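Local coordinates for protein galectin (Xenopus laevis, PDB 3WUD) that binds beta-galactosides such as lactose, as a frog-skin proto-type galectin close to but distinct from galectin-1, at residues 32-45 with 115-128. Sequence-based numbering, arbitrary orientation.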
loop_
_atom_site.group_PDB
_atom_site.type_symbol
_atom_site.label_atom_id
_atom_site.label_comp_id
_atom_site.label_asym_id
_atom_site.label_seq_id
_atom_site.Cartn_x
_atom_site.Cartn_y
_atom_site.Cartn_z
ATOM N N SER A 32 14.563 14.720 -6.276
ATOM C CA SER A 32 13.261 14.481 -6.941
ATOM C C SER A 32 12.574 13.268 -6.242
ATOM O O SER A 32 13.216 12.561 -5.434
ATOM C CB SER A 32 13.448 14.149 -8.442
ATOM O OG SER A 32 14.177 12.980 -8.570
ATOM N N PHE A 33 11.338 13.054 -6.501
ATOM C CA PHE A 33 10.690 11.787 -6.111
ATOM C C PHE A 33 9.657 11.433 -7.227
ATOM O O PHE A 33 9.308 12.297 -8.053
ATOM C CB PHE A 33 10.026 11.897 -4.719
ATOM C CG PHE A 33 8.853 12.855 -4.633
ATOM C CD1 PHE A 33 7.543 12.380 -4.741
ATOM C CD2 PHE A 33 9.032 14.211 -4.347
ATOM C CE1 PHE A 33 6.469 13.230 -4.657
ATOM C CE2 PHE A 33 7.953 15.074 -4.227
ATOM C CZ PHE A 33 6.675 14.583 -4.382
ATOM N N ALA A 34 9.220 10.163 -7.298
ATOM C CA ALA A 34 8.307 9.794 -8.386
ATOM C C ALA A 34 7.276 8.873 -7.786
ATOM O O ALA A 34 7.613 8.039 -6.916
ATOM C CB ALA A 34 9.057 9.113 -9.543
ATOM N N ILE A 35 6.032 9.043 -8.243
ATOM C CA ILE A 35 4.966 8.092 -7.966
ATOM C C ILE A 35 4.416 7.647 -9.349
ATOM O O ILE A 35 4.089 8.469 -10.215
ATOM C CB ILE A 35 3.837 8.777 -7.205
ATOM C CG1 ILE A 35 4.333 9.320 -5.864
ATOM C CG2 ILE A 35 2.608 7.824 -7.079
ATOM C CD1 ILE A 35 3.502 10.457 -5.414
ATOM N N ASN A 36 4.442 6.343 -9.546
ATOM C CA ASN A 36 3.953 5.703 -10.738
ATOM C C ASN A 36 2.646 4.936 -10.529
ATOM O O ASN A 36 2.565 4.195 -9.586
ATOM C CB ASN A 36 5.016 4.730 -11.130
ATOM C CG ASN A 36 6.337 5.400 -11.423
ATOM O OD1 ASN A 36 6.392 6.378 -12.176
ATOM N ND2 ASN A 36 7.384 4.881 -10.846
ATOM N N LEU A 37 1.663 5.096 -11.394
ATOM C CA LEU A 37 0.403 4.342 -11.335
ATOM C C LEU A 37 0.184 3.727 -12.700
ATOM O O LEU A 37 0.368 4.421 -13.732
ATOM C CB LEU A 37 -0.767 5.291 -11.071
ATOM C CG LEU A 37 -0.965 5.904 -9.699
ATOM C CD1 LEU A 37 -2.363 6.529 -9.711
ATOM C CD2 LEU A 37 -0.922 4.831 -8.670
ATOM N N GLY A 38 -0.236 2.477 -12.767
ATOM C CA GLY A 38 -0.506 1.874 -14.053
ATOM C C GLY A 38 -0.912 0.446 -13.852
ATOM O O GLY A 38 -1.740 0.134 -12.946
ATOM N N LYS A 39 -0.354 -0.406 -14.704
ATOM C CA LYS A 39 -0.810 -1.814 -14.851
ATOM C C LYS A 39 0.212 -2.838 -14.408
ATOM O O LYS A 39 -0.122 -3.974 -13.917
ATOM C CB LYS A 39 -1.278 -2.056 -16.321
ATOM C CG LYS A 39 -2.335 -1.078 -16.846
ATOM C CD LYS A 39 -2.781 -1.439 -18.271
ATOM C CE LYS A 39 -1.729 -1.281 -19.354
ATOM N NZ LYS A 39 -2.430 -1.523 -20.643
ATOM N N ASP A 40 1.500 -2.445 -14.500
ATOM C CA ASP A 40 2.623 -3.190 -14.018
ATOM C C ASP A 40 3.898 -2.313 -14.128
ATOM O O ASP A 40 3.816 -1.179 -14.568
ATOM C CB ASP A 40 2.804 -4.518 -14.836
ATOM C CG ASP A 40 2.858 -4.279 -16.312
ATOM O OD1 ASP A 40 3.621 -3.414 -16.718
ATOM O OD2 ASP A 40 2.065 -4.893 -17.084
ATOM N N SER A 41 5.062 -2.875 -13.759
ATOM C CA SER A 41 6.323 -2.159 -13.720
ATOM C C SER A 41 6.766 -1.671 -15.104
ATOM O O SER A 41 7.569 -0.791 -15.185
ATOM C CB SER A 41 7.422 -3.015 -13.029
ATOM O OG SER A 41 7.797 -4.120 -13.799
ATOM N N SER A 42 6.161 -2.178 -16.178
ATOM C CA SER A 42 6.499 -1.764 -17.525
ATOM C C SER A 42 5.520 -0.809 -18.158
ATOM O O SER A 42 5.783 -0.269 -19.224
ATOM C CB SER A 42 6.679 -3.021 -18.469
ATOM O OG SER A 42 7.836 -3.746 -18.031
ATOM N N ASN A 43 4.394 -0.540 -17.482
ATOM C CA ASN A 43 3.271 0.170 -18.043
ATOM C C ASN A 43 2.671 1.156 -17.003
ATOM O O ASN A 43 1.927 0.812 -16.096
ATOM C CB ASN A 43 2.216 -0.823 -18.505
ATOM C CG ASN A 43 2.667 -1.622 -19.748
ATOM O OD1 ASN A 43 2.734 -1.086 -20.809
ATOM N ND2 ASN A 43 3.111 -2.822 -19.550
ATOM N N TYR A 44 3.096 2.402 -17.133
ATOM C CA TYR A 44 2.671 3.482 -16.239
ATOM C C TYR A 44 1.742 4.340 -17.053
ATOM O O TYR A 44 2.120 4.999 -18.029
ATOM C CB TYR A 44 3.831 4.325 -15.705
ATOM C CG TYR A 44 4.991 3.633 -15.058
ATOM C CD1 TYR A 44 4.914 2.397 -14.375
ATOM C CD2 TYR A 44 6.233 4.270 -15.032
ATOM C CE1 TYR A 44 6.030 1.818 -13.747
ATOM C CE2 TYR A 44 7.355 3.701 -14.397
ATOM C CZ TYR A 44 7.252 2.506 -13.757
ATOM O OH TYR A 44 8.406 2.034 -13.187
ATOM N N VAL A 45 0.482 4.378 -16.610
ATOM C CA VAL A 45 -0.446 5.381 -17.057
ATOM C C VAL A 45 0.017 6.797 -16.672
ATOM O O VAL A 45 -0.117 7.710 -17.444
ATOM C CB VAL A 45 -1.895 5.098 -16.521
ATOM C CG1 VAL A 45 -2.832 6.082 -17.144
ATOM C CG2 VAL A 45 -2.372 3.682 -16.916
ATOM N N MET A 115 -3.230 4.795 -23.189
ATOM C CA MET A 115 -3.040 3.358 -23.306
ATOM C C MET A 115 -4.326 2.684 -22.859
ATOM O O MET A 115 -5.136 3.324 -22.181
ATOM C CB MET A 115 -1.838 2.849 -22.522
ATOM C CG MET A 115 -1.890 2.937 -20.981
ATOM S SD MET A 115 -0.382 2.280 -20.214
ATOM C CE MET A 115 0.700 3.636 -20.648
ATOM N N PRO A 116 -4.519 1.416 -23.296
ATOM C CA PRO A 116 -5.686 0.690 -22.901
ATOM C C PRO A 116 -5.655 0.417 -21.431
ATOM O O PRO A 116 -4.617 -0.013 -20.902
ATOM C CB PRO A 116 -5.598 -0.638 -23.671
ATOM C CG PRO A 116 -4.464 -0.504 -24.614
ATOM C CD PRO A 116 -3.605 0.612 -24.121
ATOM N N LEU A 117 -6.808 0.609 -20.782
ATOM C CA LEU A 117 -6.909 0.534 -19.337
ATOM C C LEU A 117 -8.331 0.207 -18.885
ATOM O O LEU A 117 -9.279 0.916 -19.241
ATOM C CB LEU A 117 -6.446 1.901 -18.726
ATOM C CG LEU A 117 -6.375 2.051 -17.230
ATOM C CD1 LEU A 117 -5.293 1.164 -16.623
ATOM C CD2 LEU A 117 -6.139 3.486 -16.798
ATOM N N ASP A 118 -8.454 -0.829 -18.052
ATOM C CA ASP A 118 -9.726 -1.213 -17.415
ATOM C C ASP A 118 -9.674 -0.596 -15.988
ATOM O O ASP A 118 -10.400 0.340 -15.680
ATOM C CB ASP A 118 -9.819 -2.778 -17.441
ATOM C CG ASP A 118 -11.049 -3.364 -16.713
ATOM O OD1 ASP A 118 -12.185 -2.945 -17.008
ATOM O OD2 ASP A 118 -10.866 -4.312 -15.895
ATOM N N THR A 119 -8.863 -1.217 -15.133
ATOM C CA THR A 119 -8.578 -0.771 -13.759
ATOM C C THR A 119 -7.080 -0.446 -13.593
ATOM O O THR A 119 -6.236 -1.104 -14.244
ATOM C CB THR A 119 -8.882 -1.952 -12.836
ATOM O OG1 THR A 119 -10.199 -2.414 -13.153
ATOM C CG2 THR A 119 -8.927 -1.545 -11.464
ATOM N N ILE A 120 -6.787 0.525 -12.734
ATOM C CA ILE A 120 -5.429 0.698 -12.214
ATOM C C ILE A 120 -5.150 -0.304 -11.110
ATOM O O ILE A 120 -5.829 -0.330 -10.066
ATOM C CB ILE A 120 -5.152 2.142 -11.812
ATOM C CG1 ILE A 120 -5.157 2.997 -13.097
ATOM C CG2 ILE A 120 -3.823 2.254 -11.025
ATOM C CD1 ILE A 120 -5.299 4.466 -12.909
ATOM N N THR A 121 -4.089 -1.076 -11.335
ATOM C CA THR A 121 -3.715 -2.143 -10.427
ATOM C C THR A 121 -2.270 -2.091 -9.902
ATOM O O THR A 121 -1.876 -2.980 -9.190
ATOM C CB THR A 121 -3.947 -3.515 -11.098
ATOM O OG1 THR A 121 -3.063 -3.626 -12.237
ATOM C CG2 THR A 121 -5.422 -3.617 -11.462
ATOM N N PHE A 122 -1.513 -1.079 -10.278
ATOM C CA PHE A 122 -0.123 -1.011 -9.932
ATOM C C PHE A 122 0.292 0.397 -9.494
ATOM O O PHE A 122 -0.081 1.360 -10.129
ATOM C CB PHE A 122 0.750 -1.433 -11.126
ATOM C CG PHE A 122 2.259 -1.392 -10.848
ATOM C CD1 PHE A 122 2.997 -0.277 -11.156
ATOM C CD2 PHE A 122 2.898 -2.497 -10.332
ATOM C CE1 PHE A 122 4.365 -0.241 -10.977
ATOM C CE2 PHE A 122 4.291 -2.486 -10.145
ATOM C CZ PHE A 122 4.995 -1.332 -10.404
ATOM N N LEU A 123 1.092 0.445 -8.466
ATOM C CA LEU A 123 1.646 1.653 -7.925
ATOM C C LEU A 123 3.113 1.425 -7.569
ATOM O O LEU A 123 3.513 0.404 -6.980
ATOM C CB LEU A 123 0.891 2.021 -6.670
ATOM C CG LEU A 123 1.469 3.175 -5.831
ATOM C CD1 LEU A 123 2.751 3.069 -5.012
ATOM C CD2 LEU A 123 1.503 4.457 -6.552
ATOM N N SER A 124 3.963 2.369 -7.908
ATOM C CA SER A 124 5.310 2.314 -7.293
ATOM C C SER A 124 5.771 3.727 -6.958
ATOM O O SER A 124 5.286 4.700 -7.460
ATOM C CB SER A 124 6.350 1.586 -8.155
ATOM O OG SER A 124 6.591 2.275 -9.380
ATOM N N MET A 125 6.714 3.828 -6.066
ATOM C CA MET A 125 7.199 5.170 -5.733
ATOM C C MET A 125 8.659 5.105 -5.336
ATOM O O MET A 125 9.168 4.060 -4.876
ATOM C CB MET A 125 6.333 5.789 -4.668
ATOM C CG MET A 125 6.394 5.040 -3.359
ATOM S SD MET A 125 5.085 5.574 -2.258
ATOM C CE MET A 125 5.921 6.441 -0.951
ATOM N N ASP A 126 9.339 6.227 -5.468
ATOM C CA ASP A 126 10.775 6.267 -5.273
ATOM C C ASP A 126 11.108 7.699 -4.785
ATOM O O ASP A 126 10.528 8.653 -5.243
ATOM C CB ASP A 126 11.484 5.946 -6.597
ATOM C CG ASP A 126 13.004 5.784 -6.468
ATOM O OD1 ASP A 126 13.573 5.381 -5.388
ATOM O OD2 ASP A 126 13.646 6.047 -7.499
ATOM N N GLY A 127 11.970 7.822 -3.799
ATOM C CA GLY A 127 12.396 9.135 -3.342
ATOM C C GLY A 127 11.490 9.803 -2.311
ATOM O O GLY A 127 11.729 10.955 -1.935
ATOM N N ILE A 128 10.447 9.086 -1.891
ATOM C CA ILE A 128 9.467 9.598 -0.958
ATOM C C ILE A 128 9.113 8.449 -0.021
ATOM O O ILE A 128 8.888 7.360 -0.486
ATOM C CB ILE A 128 8.215 10.239 -1.685
ATOM C CG1 ILE A 128 7.214 10.773 -0.662
ATOM C CG2 ILE A 128 7.532 9.286 -2.669
ATOM C CD1 ILE A 128 6.054 11.501 -1.292
HETATM O O HOH W 1 14.481 11.778 -2.481
HETATM O O HOH W 2 -1.062 -5.478 -11.604
HETATM O O HOH W 3 8.076 0.446 -10.902
#
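N36 and S124 meet twice over: their backbones exchange a pair of N-H···O bonds, and N36 ND2 donates a hydrogen bond to S124 OG at 3.1 Å, nearly straight (163°) and lying in the plane of the amide. The F122 side chain, with CG anti to the backbone N (chi1 -180°), rises on the same face as S124. One ring face lies against the turn, with D40 C over its centre and S41 N nearer the rim, while F122 CE1 touches Y44 CE1 at 3.8 Å. The Y44 ring in turn has N36 CG over one face, and a water joins Y44 OH to S124 OG. On the other face of the sheet L37 CD2 presses against L123 CD2 at 3.2 Å, a tight fit, and I35 CG2 meets the same L123 methyl. Strands 34-37 and 120-126 run antiparallel as neighbours in the six-stranded sheet of the galectin beta-sandwich; I35 and L37 reach F92 of the opposing sheet, whereas N36 and A34 lie on the face that carries the sugar site. At the G38 end of strand 34-37 a classic beta bulge sets T121 and F122 against G38, whose O accepts from both backbone N atoms. Beyond it K39, bent at chi3 (-67°), passes M115 SD and L117 CD1, and its NZ donates a hydrogen bond to P116 O at 2.7 Å. In the type I turn D40-N43, D40 OD1 takes S42 N in an Asx turn and N43 ND2 on its syn side; N43 ND2 is also hydrogen-bonded to E68 OE2. Further out, N36 OD1 is hydrogen-bonded to ND1 of H47, a residue of the glycan pocket.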